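PDB 7AJ0: arylsulfatase from Pseudoalteromonas sp. MB47, which probably removes sulfate groups from the algal polysaccharide fucoidan by hydrolysing sulfate esters, in an exo-acting manner, and assembles as an unusual hexamer with a bound calcium ion. Local coordinates for residues K21-P26 against L394-F400; G373-D379 against S416-V421; W434-I439 against F485-Q491. One frame throughout, in Å; residues are numbered along the deposited sequence.

Interaction 1. Residues K21-P26 against L394-F400; sequences KPNMEP and LPSNMYF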
loop_
_atom_site.group_PDB
_atom_site.type_symbol
_atom_site.label_atom_id
_atom_site.label_comp_id
_atom_site.label_asym_id
_atom_site.label_seq_id
_atom_site.Cartn_x
_atom_site.Cartn_y
_atom_site.Cartn_z
ATOM N N LYS A 21 44.417 12.826 -18.044
ATOM C CA LYS A 21 45.160 13.099 -16.819
ATOM C C LYS A 21 44.608 12.232 -15.691
ATOM O O LYS A 21 43.386 12.090 -15.567
ATOM C CB LYS A 21 45.061 14.580 -16.436
ATOM C CG LYS A 21 46.099 15.050 -15.418
ATOM C CD LYS A 21 45.898 16.527 -15.063
ATOM C CE LYS A 21 46.764 16.959 -13.876
ATOM N NZ LYS A 21 46.255 18.208 -13.223
ATOM N N PRO A 22 45.465 11.631 -14.865
ATOM C CA PRO A 22 44.962 10.665 -13.871
ATOM C C PRO A 22 43.868 11.196 -12.958
ATOM O O PRO A 22 43.030 10.409 -12.495
ATOM C CB PRO A 22 46.223 10.308 -13.066
ATOM C CG PRO A 22 47.347 10.549 -14.004
ATOM C CD PRO A 22 46.938 11.726 -14.847
ATOM N N ASN A 23 43.848 12.496 -12.675
ATOM C CA ASN A 23 42.898 13.069 -11.734
ATOM C C ASN A 23 41.649 13.626 -12.413
ATOM O O ASN A 23 40.916 14.406 -11.791
ATOM C CB ASN A 23 43.569 14.177 -10.920
ATOM C CG ASN A 23 43.869 15.407 -11.756
ATOM O OD1 ASN A 23 44.235 15.300 -12.926
ATOM N ND2 ASN A 23 43.703 16.583 -11.162
ATOM N N MET A 24 41.394 13.251 -13.665
ATOM C CA MET A 24 40.264 13.758 -14.429
ATOM C C MET A 24 39.340 12.607 -14.806
ATOM O O MET A 24 39.804 11.521 -15.165
ATOM C CB MET A 24 40.726 14.468 -15.708
ATOM C CG MET A 24 41.745 15.568 -15.494
ATOM S SD MET A 24 41.015 17.125 -14.965
ATOM C CE MET A 24 40.102 17.600 -16.434
ATOM N N GLU A 25 38.037 12.850 -14.737
ATOM C CA GLU A 25 37.079 11.844 -15.167
ATOM C C GLU A 25 37.400 11.413 -16.595
ATOM O O GLU A 25 37.501 12.268 -17.486
ATOM C CB GLU A 25 35.653 12.393 -15.092
ATOM C CG GLU A 25 34.574 11.403 -15.530
ATOM C CD GLU A 25 34.466 10.186 -14.620
ATOM O OE1 GLU A 25 35.006 10.227 -13.494
ATOM O OE2 GLU A 25 33.839 9.188 -15.034
ATOM N N PRO A 26 37.585 10.117 -16.852
ATOM C CA PRO A 26 37.836 9.677 -18.231
ATOM C C PRO A 26 36.718 10.120 -19.161
ATOM O O PRO A 26 35.549 10.168 -18.777
ATOM C CB PRO A 26 37.898 8.149 -18.111
ATOM C CG PRO A 26 38.297 7.902 -16.696
ATOM C CD PRO A 26 37.651 8.999 -15.892
ATOM N N LEU A 394 44.346 23.061 -12.933
ATOM C CA LEU A 394 43.621 22.349 -11.882
ATOM C C LEU A 394 44.598 21.583 -10.994
ATOM O O LEU A 394 45.473 20.881 -11.512
ATOM C CB LEU A 394 42.606 21.386 -12.488
ATOM C CG LEU A 394 41.366 21.990 -13.147
ATOM C CD1 LEU A 394 40.501 20.885 -13.734
ATOM C CD2 LEU A 394 40.568 22.818 -12.158
ATOM N N PRO A 395 44.476 21.682 -9.669
ATOM C CA PRO A 395 45.413 20.962 -8.794
ATOM C C PRO A 395 45.347 19.458 -9.019
ATOM O O PRO A 395 44.274 18.885 -9.220
ATOM C CB PRO A 395 44.955 21.348 -7.379
ATOM C CG PRO A 395 43.549 21.832 -7.537
ATOM C CD PRO A 395 43.470 22.445 -8.904
ATOM N N SER A 396 46.516 18.818 -8.970
ATOM C CA SER A 396 46.638 17.410 -9.321
ATOM C C SER A 396 46.296 16.463 -8.178
ATOM O O SER A 396 46.177 15.255 -8.413
ATOM C CB SER A 396 48.064 17.123 -9.802
ATOM O OG SER A 396 48.422 18.000 -10.854
ATOM N N ASN A 397 46.141 16.970 -6.958
ATOM C CA ASN A 397 45.788 16.141 -5.814
ATOM C C ASN A 397 44.284 15.998 -5.631
ATOM O O ASN A 397 43.850 15.340 -4.680
ATOM C CB ASN A 397 46.406 16.725 -4.538
ATOM C CG ASN A 397 45.867 18.101 -4.208
ATOM O OD1 ASN A 397 46.091 19.061 -4.945
ATOM N ND2 ASN A 397 45.158 18.206 -3.093
ATOM N N MET A 398 43.484 16.593 -6.511
ATOM C CA MET A 398 42.033 16.551 -6.424
ATOM C C MET A 398 41.463 15.926 -7.690
ATOM O O MET A 398 41.889 16.256 -8.801
ATOM C CB MET A 398 41.456 17.958 -6.223
ATOM C CG MET A 398 41.776 18.570 -4.866
ATOM S SD MET A 398 41.562 20.364 -4.813
ATOM C CE MET A 398 39.897 20.545 -5.450
ATOM N N TYR A 399 40.504 15.020 -7.513
ATOM C CA TYR A 399 39.831 14.394 -8.642
ATOM C C TYR A 399 38.699 15.292 -9.125
ATOM O O TYR A 399 37.925 15.815 -8.318
ATOM C CB TYR A 399 39.283 13.026 -8.245
ATOM C CG TYR A 399 38.879 12.154 -9.412
ATOM C CD1 TYR A 399 39.789 11.289 -10.000
ATOM C CD2 TYR A 399 37.589 12.188 -9.920
ATOM C CE1 TYR A 399 39.431 10.486 -11.062
ATOM C CE2 TYR A 399 37.221 11.385 -10.985
ATOM C CZ TYR A 399 38.148 10.535 -11.550
ATOM O OH TYR A 399 37.796 9.731 -12.607
ATOM N N PHE A 400 38.604 15.468 -10.438
ATOM C CA PHE A 400 37.589 16.320 -11.048
ATOM C C PHE A 400 36.647 15.463 -11.879
ATOM O O PHE A 400 37.086 14.726 -12.769
ATOM C CB PHE A 400 38.239 17.411 -11.894
ATOM C CG PHE A 400 38.824 18.522 -11.079
ATOM C CD1 PHE A 400 38.054 19.616 -10.729
ATOM C CD2 PHE A 400 40.137 18.465 -10.644
ATOM C CE1 PHE A 400 38.584 20.638 -9.971
ATOM C CE2 PHE A 400 40.672 19.484 -9.884
ATOM C CZ PHE A 400 39.894 20.573 -9.547
#

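Interaction 2. Residues G373-D379 against S416-V421; sequences GLMDLTD and SRRQVV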
loop_
_atom_site.group_PDB
_atom_site.type_symbol
_atom_site.label_atom_id
_atom_site.label_comp_id
_atom_site.label_asym_id
_atom_site.label_seq_id
_atom_site.Cartn_x
_atom_site.Cartn_y
_atom_site.Cartn_z
ATOM N N GLY A 373 22.491 13.154 -25.590
ATOM C CA GLY A 373 23.765 12.742 -25.032
ATOM C C GLY A 373 23.922 13.164 -23.583
ATOM O O GLY A 373 23.432 14.208 -23.154
ATOM N N LEU A 374 24.630 12.336 -22.820
ATOM C CA LEU A 374 24.754 12.567 -21.389
ATOM C C LEU A 374 25.588 13.811 -21.111
ATOM O O LEU A 374 26.643 14.024 -21.710
ATOM C CB LEU A 374 25.394 11.358 -20.708
ATOM C CG LEU A 374 24.628 10.036 -20.767
ATOM C CD1 LEU A 374 25.344 8.987 -19.914
ATOM C CD2 LEU A 374 23.190 10.208 -20.317
ATOM N N MET A 375 25.104 14.641 -20.186
ATOM C CA MET A 375 25.834 15.831 -19.770
ATOM C C MET A 375 25.496 16.133 -18.317
ATOM O O MET A 375 24.410 15.803 -17.834
ATOM C CB MET A 375 25.510 17.034 -20.659
ATOM C CG MET A 375 26.313 18.274 -20.306
ATOM S SD MET A 375 26.595 19.366 -21.708
ATOM C CE MET A 375 27.349 20.773 -20.889
ATOM N N ASP A 376 26.441 16.773 -17.632
ATOM C CA ASP A 376 26.393 17.001 -16.195
ATOM C C ASP A 376 26.598 18.483 -15.919
ATOM O O ASP A 376 27.098 19.227 -16.766
ATOM C CB ASP A 376 27.476 16.160 -15.487
ATOM C CG ASP A 376 27.237 16.011 -13.994
ATOM O OD1 ASP A 376 27.195 17.035 -13.280
ATOM O OD2 ASP A 376 27.099 14.857 -13.533
ATOM N N LEU A 377 26.202 18.918 -14.719
ATOM C CA LEU A 377 26.503 20.287 -14.312
ATOM C C LEU A 377 28.007 20.514 -14.190
ATOM O O LEU A 377 28.494 21.615 -14.471
ATOM C CB LEU A 377 25.826 20.620 -12.984
ATOM C CG LEU A 377 24.345 21.002 -13.013
ATOM C CD1 LEU A 377 23.858 21.266 -11.592
ATOM C CD2 LEU A 377 24.091 22.208 -13.899
ATOM N N THR A 378 28.757 19.497 -13.763
ATOM C CA THR A 378 30.206 19.632 -13.723
ATOM C C THR A 378 30.800 19.793 -15.118
ATOM O O THR A 378 31.917 20.302 -15.248
ATOM C CB THR A 378 30.844 18.424 -13.035
ATOM O OG1 THR A 378 30.483 17.225 -13.734
ATOM C CG2 THR A 378 30.389 18.326 -11.588
ATOM N N ASP A 379 30.076 19.371 -16.159
ATOM C CA ASP A 379 30.574 19.537 -17.520
ATOM C C ASP A 379 30.518 20.995 -17.961
ATOM O O ASP A 379 31.328 21.420 -18.793
ATOM C CB ASP A 379 29.776 18.658 -18.484
ATOM C CG ASP A 379 29.949 17.176 -18.202
ATOM O OD1 ASP A 379 30.903 16.813 -17.482
ATOM O OD2 ASP A 379 29.135 16.373 -18.708
ATOM N N SER A 416 28.228 12.681 -27.111
ATOM C CA SER A 416 28.745 13.176 -25.844
ATOM C C SER A 416 30.093 12.542 -25.517
ATOM O O SER A 416 30.389 11.412 -25.913
ATOM C CB SER A 416 27.739 12.886 -24.731
ATOM O OG SER A 416 28.248 13.251 -23.465
ATOM N N ARG A 417 30.922 13.298 -24.796
ATOM C CA ARG A 417 32.178 12.779 -24.278
ATOM C C ARG A 417 32.024 12.131 -22.909
ATOM O O ARG A 417 32.995 11.563 -22.396
ATOM C CB ARG A 417 33.224 13.900 -24.194
ATOM C CG ARG A 417 33.480 14.586 -25.526
ATOM C CD ARG A 417 34.701 15.502 -25.490
ATOM N NE ARG A 417 35.932 14.769 -25.209
ATOM C CZ ARG A 417 36.796 15.076 -24.242
ATOM N NH1 ARG A 417 36.590 16.120 -23.450
ATOM N NH2 ARG A 417 37.880 14.335 -24.077
ATOM N N ARG A 418 30.837 12.196 -22.313
ATOM C CA ARG A 418 30.576 11.608 -21.006
ATOM C C ARG A 418 29.953 10.233 -21.190
ATOM O O ARG A 418 28.963 10.084 -21.915
ATOM C CB ARG A 418 29.653 12.499 -20.173
ATOM C CG ARG A 418 29.209 11.874 -18.860
ATOM C CD ARG A 418 28.444 12.864 -17.991
ATOM N NE ARG A 418 29.318 13.882 -17.410
ATOM C CZ ARG A 418 30.071 13.695 -16.331
ATOM N NH1 ARG A 418 30.832 14.679 -15.876
ATOM N NH2 ARG A 418 30.069 12.525 -15.708
ATOM N N GLN A 419 30.532 9.236 -20.528
ATOM C CA GLN A 419 30.065 7.864 -20.644
ATOM C C GLN A 419 29.088 7.481 -19.545
ATOM O O GLN A 419 28.202 6.649 -19.778
ATOM C CB GLN A 419 31.263 6.911 -20.616
ATOM C CG GLN A 419 30.950 5.501 -21.062
ATOM C CD GLN A 419 32.194 4.642 -21.179
ATOM O OE1 GLN A 419 32.339 3.873 -22.129
ATOM N NE2 GLN A 419 33.096 4.768 -20.211
ATOM N N VAL A 420 29.221 8.064 -18.356
ATOM C CA VAL A 420 28.413 7.678 -17.208
ATOM C C VAL A 420 28.114 8.909 -16.366
ATOM O O VAL A 420 28.931 9.829 -16.260
ATOM C CB VAL A 420 29.119 6.603 -16.344
ATOM C CG1 VAL A 420 28.261 6.239 -15.143
ATOM C CG2 VAL A 420 29.444 5.366 -17.170
ATOM N N VAL A 421 26.925 8.923 -15.771
ATOM C CA VAL A 421 26.545 9.910 -14.769
ATOM C C VAL A 421 26.431 9.181 -13.439
ATOM O O VAL A 421 25.739 8.161 -13.343
ATOM C CB VAL A 421 25.224 10.612 -15.125
ATOM C CG1 VAL A 421 24.793 11.540 -13.997
ATOM C CG2 VAL A 421 25.374 11.388 -16.423
#

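Interaction 3. Residues W434-I439 against F485-Q491; sequences WLDYKI and FEWGMPQ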
loop_
_atom_site.group_PDB
_atom_site.type_symbol
_atom_site.label_atom_id
_atom_site.label_comp_id
_atom_site.label_asym_id
_atom_site.label_seq_id
_atom_site.Cartn_x
_atom_site.Cartn_y
_atom_site.Cartn_z
ATOM N N TRP A 434 24.192 4.796 -17.576
ATOM C CA TRP A 434 25.144 4.397 -18.608
ATOM C C TRP A 434 24.339 4.054 -19.850
ATOM O O TRP A 434 23.432 3.218 -19.792
ATOM C CB TRP A 434 25.988 3.217 -18.137
ATOM C CG TRP A 434 26.772 2.566 -19.219
ATOM C CD1 TRP A 434 27.587 3.178 -20.123
ATOM C CD2 TRP A 434 26.829 1.166 -19.508
ATOM N NE1 TRP A 434 28.141 2.247 -20.964
ATOM C CE2 TRP A 434 27.693 1.003 -20.608
ATOM C CE3 TRP A 434 26.231 0.035 -18.946
ATOM C CZ2 TRP A 434 27.975 -0.245 -21.155
ATOM C CZ3 TRP A 434 26.511 -1.202 -19.491
ATOM C CH2 TRP A 434 27.376 -1.332 -20.585
ATOM N N LEU A 435 24.664 4.702 -20.965
ATOM C CA LEU A 435 23.873 4.596 -22.193
ATOM C C LEU A 435 22.483 5.118 -21.831
ATOM O O LEU A 435 22.372 6.242 -21.315
ATOM C CB LEU A 435 23.926 3.175 -22.730
ATOM C CG LEU A 435 25.320 2.621 -23.031
ATOM C CD1 LEU A 435 25.281 1.108 -23.232
ATOM C CD2 LEU A 435 25.915 3.309 -24.253
ATOM N N ASP A 436 21.418 4.355 -22.055
ATOM C CA ASP A 436 20.069 4.754 -21.679
ATOM C C ASP A 436 19.528 3.889 -20.545
ATOM O O ASP A 436 18.317 3.702 -20.420
ATOM C CB ASP A 436 19.153 4.698 -22.901
ATOM C CG ASP A 436 19.649 5.579 -24.040
ATOM O OD1 ASP A 436 20.153 6.690 -23.765
ATOM O OD2 ASP A 436 19.540 5.161 -25.212
ATOM N N TYR A 437 20.422 3.370 -19.706
ATOM C CA TYR A 437 20.062 2.473 -18.614
ATOM C C TYR A 437 20.351 3.143 -17.279
ATOM O O TYR A 437 21.456 3.647 -17.054
ATOM C CB TYR A 437 20.828 1.152 -18.725
ATOM C CG TYR A 437 20.588 0.442 -20.038
ATOM C CD1 TYR A 437 19.531 -0.446 -20.185
ATOM C CD2 TYR A 437 21.406 0.674 -21.135
ATOM C CE1 TYR A 437 19.303 -1.088 -21.385
ATOM C CE2 TYR A 437 21.186 0.034 -22.337
ATOM C CZ TYR A 437 20.134 -0.846 -22.456
ATOM O OH TYR A 437 19.909 -1.483 -23.655
ATOM N N LYS A 438 19.352 3.148 -16.404
ATOM C CA LYS A 438 19.438 3.730 -15.070
ATOM C C LYS A 438 19.502 2.593 -14.059
ATOM O O LYS A 438 18.559 1.804 -13.951
ATOM C CB LYS A 438 18.232 4.633 -14.811
ATOM C CG LYS A 438 18.124 5.188 -13.404
ATOM C CD LYS A 438 19.129 6.291 -13.151
ATOM C CE LYS A 438 18.857 6.976 -11.822
ATOM N NZ LYS A 438 17.522 7.643 -11.778
ATOM N N ILE A 439 20.611 2.506 -13.327
ATOM C CA ILE A 439 20.844 1.433 -12.365
ATOM C C ILE A 439 20.849 2.037 -10.968
ATOM O O ILE A 439 21.639 2.947 -10.680
ATOM C CB ILE A 439 22.162 0.696 -12.646
ATOM C CG1 ILE A 439 22.205 0.195 -14.091
ATOM C CG2 ILE A 439 22.337 -0.474 -11.689
ATOM C CD1 ILE A 439 22.916 1.134 -15.036
ATOM N N PHE A 485 19.235 -7.276 -19.088
ATOM C CA PHE A 485 20.473 -6.519 -18.942
ATOM C C PHE A 485 21.586 -7.380 -18.356
ATOM O O PHE A 485 22.492 -6.860 -17.696
ATOM C CB PHE A 485 20.228 -5.283 -18.064
ATOM C CG PHE A 485 21.238 -4.183 -18.246
ATOM C CD1 PHE A 485 21.503 -3.665 -19.501
ATOM C CD2 PHE A 485 21.898 -3.646 -17.153
ATOM C CE1 PHE A 485 22.424 -2.650 -19.666
ATOM C CE2 PHE A 485 22.819 -2.628 -17.312
ATOM C CZ PHE A 485 23.081 -2.129 -18.569
ATOM N N GLU A 486 21.541 -8.693 -18.590
ATOM C CA GLU A 486 22.613 -9.556 -18.106
ATOM C C GLU A 486 23.932 -9.229 -18.794
ATOM O O GLU A 486 24.999 -9.295 -18.172
ATOM C CB GLU A 486 22.258 -11.027 -18.322
ATOM C CG GLU A 486 21.223 -11.571 -17.354
ATOM C CD GLU A 486 21.133 -13.089 -17.387
ATOM O OE1 GLU A 486 21.880 -13.720 -18.168
ATOM O OE2 GLU A 486 20.318 -13.653 -16.627
ATOM N N TRP A 487 23.881 -8.881 -20.083
ATOM C CA TRP A 487 25.101 -8.526 -20.797
ATOM C C TRP A 487 25.728 -7.250 -20.246
ATOM O O TRP A 487 26.949 -7.076 -20.331
ATOM C CB TRP A 487 24.807 -8.362 -22.291
ATOM C CG TRP A 487 23.721 -7.375 -22.581
ATOM C CD1 TRP A 487 22.405 -7.650 -22.813
ATOM C CD2 TRP A 487 23.853 -5.952 -22.662
ATOM N NE1 TRP A 487 21.710 -6.487 -23.036
ATOM C CE2 TRP A 487 22.576 -5.429 -22.947
ATOM C CE3 TRP A 487 24.928 -5.068 -22.521
ATOM C CZ2 TRP A 487 22.343 -4.065 -23.095
ATOM C CZ3 TRP A 487 24.694 -3.714 -22.667
ATOM C CH2 TRP A 487 23.412 -3.225 -22.952
ATOM N N GLY A 488 24.921 -6.357 -19.677
ATOM C CA GLY A 488 25.413 -5.064 -19.249
ATOM C C GLY A 488 25.587 -4.906 -17.753
ATOM O O GLY A 488 26.347 -4.043 -17.305
ATOM N N MET A 489 24.895 -5.730 -16.968
ATOM C CA MET A 489 24.948 -5.567 -15.521
ATOM C C MET A 489 26.359 -5.672 -14.957
ATOM O O MET A 489 26.707 -4.854 -14.086
ATOM C CB MET A 489 24.028 -6.593 -14.848
ATOM C CG MET A 489 23.736 -6.292 -13.386
ATOM S SD MET A 489 22.839 -4.741 -13.144
ATOM C CE MET A 489 21.300 -5.348 -12.446
ATOM N N PRO A 490 27.203 -6.623 -15.368
ATOM C CA PRO A 490 28.578 -6.632 -14.840
ATOM C C PRO A 490 29.354 -5.370 -15.173
ATOM O O PRO A 490 30.214 -4.960 -14.383
ATOM C CB PRO A 490 29.206 -7.880 -15.482
ATOM C CG PRO A 490 28.277 -8.289 -16.579
ATOM C CD PRO A 490 26.911 -7.822 -16.175
ATOM N N GLN A 491 29.078 -4.733 -16.315
ATOM C CA GLN A 491 29.767 -3.487 -16.639
ATOM C C GLN A 491 29.278 -2.347 -15.753
ATOM O O GLN A 491 30.071 -1.496 -15.336
ATOM C CB GLN A 491 29.574 -3.142 -18.114
ATOM C CG GLN A 491 30.342 -1.903 -18.557
ATOM C CD GLN A 491 31.840 -2.038 -18.350
ATOM O OE1 GLN A 491 32.419 -3.093 -18.612
ATOM N NE2 GLN A 491 32.473 -0.975 -17.865
#

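Interaction 1. Residues K21-P26 against L394-F400
Lys21 stretches its side chain alongside the turn Pro395-Met398 and, with CG anti to the backbone N (chi1 -164°) and every later bond extended, delivers NZ to Ser396 OG, a hydrogen bond of 3.2 Å. Residues Lys21 to Met24 form a type I turn. Asn23 uses its side chain and its main chain: its ND2 donates to Met398 O (3.0 Å), while its backbone O takes Phe400 N at 2.9 Å, receives a CA-H...O contact from Tyr399 CA at 3.3 Å and lies over one face of the Tyr399 ring. Met24 bends its thioether into an apolar corner, where SD meets Leu394 CD1 (4.0 Å) and Phe400 CB; Met382 of helix 377-387 touches all three side chains. One residue on, Glu25 N donates to Phe400 O (2.9 Å), which completes a single parallel beta bridge between Met24 and Phe400. The Glu25 carboxylate receives the Tyr399 hydroxyl, OH to OE1 3.0 Å, from above its plane, and Pro26 CD packs against the same hydroxyl. A phenylalanine in place of Tyr399 would probably leave Glu25 OE1 without this donor and the glutamate side chain freer to turn. Main-chain and side-chain bonds thus share the work, so the N-terminal segment is held largely by polar pairing, with Met24 adding the apolar thioether contact.

Interaction 2. Residues G373-D379 against S416-V421
Arg418 sends CG anti to its own N (chi1 173°) and kinks at chi3 (-72°), while Asp379 turns CG away from its carbonyl carbon (chi1 -64°); together these torsions bring guanidinium and carboxylate nearly coplanar. The result is a side-on, two-nitrogen salt bridge at the start of helix 377-387, whose N terminus is closed by a capping box of Asp376 and Asp379. NH1 reaches Asp379 OD1 at 2.7 Å and NE reaches OD2 at 2.8 Å, each on the syn side and each nearly straight. OD2 is shared with the box: Asp376 N donates to it from above the carboxylate plane at 2.9 Å, and Asp376 OD1 in return caps Thr378 N (3.0 Å). Gln405 NE2 and Ile403 N supply further bonds to the buried carboxylate. The CB of Asp376 rests over one face of the guanidinium. Farther back, Ser416 OG donates to Leu374 O in the carbonyl plane and accepts from Arg418 N at 3.0 Å in an ST turn. Leu374 fills the apolar side, its CD1 packing on Val421 CG2 (4.2 Å). In this sulfatase of the alkaline phosphatase clan, the contact joins the short, weakly bonded strand 375-376, which pairs with strand 91-97 of the large mixed sheet, and the helix following it, to the loop leading into strand 420-425 of the four-stranded antiparallel sheet. NH1 has a further partner in Asp401 O, and Arg418 NH2 donates to Val420 O, 3.0 Å away and in the guanidinium plane.

Interaction 3. Residues W434-I439 against F485-Q491
Phe485 O is gripped by two backbone donors, Met489 N at 2.8 Å and Gly488 N at 3.2 Å, and the turn they close leads into helix 489-505 while the Phe485 side chain faces Tyr437. The two rings form an offset stack, centroids 4.5 Å apart and planes at 25°, with Phe485 CE1 over the centre of the Tyr437 ring. Trp487 joins from another direction. Its CG lies between the backbone N and the carbonyl carbon (chi1 55°), which folds the indole back beside Phe485, so that Phe485 CD1 covers part of one indole face and the six-membered ring turns an edge toward the face of Tyr437 in an offset edge-to-face pair at 83°. The three residues make an aromatic cluster. Gly488 CA sits over a face of Phe485, offset toward the rim.

Trp434 extends the packing. Its CZ3 touches Phe485 CZ at 3.7 Å, while Gln491 CG makes a CH-pi contact over its six-membered ring, 4.0 Å from the centroid; Leu435 CD1 covers the opposite face. The Gln491 amide oxygen goes on to Asn12, and the Tyr437 hydroxyl bonds to Asp197 of the second subunit, so the cluster borders a subunit interface of the hexamer.

Trp434 ends strand 428-434 and Tyr437 begins strand 437-440, the two joined by a type II' hairpin turn. Strand 466-469 flanks 437-440 on its other side, and its Val467 touches Ile439, Phe485 and Met489, placing the approach to helix 489-505 against this antiparallel sheet, with Phe495 of that helix edge-to-face with Trp434.

How the interactions relate
From the N terminus, residues 21-26 lead toward helix 31-48, and interaction 1 closes the longest loop, 367 residues, by pairing them with the loop after helix 377-387. Interaction 2 starts inside that loop, at 373-379, and ends beyond it at 416-421, so the two cross; their centres are about 16 Å apart, without touching. Interaction 3 follows in series and links a hairpin to the approach to helix 489-505. It touches interaction 2 where Gln419 O packs on Trp434 CD1, and both reach the four-stranded antiparallel sheet. Interactions 2 and 3 join the large sheet and the C-terminal helix to the smaller sheet, while interaction 1 fastens the N-terminal segment to the loop after helix 377-387.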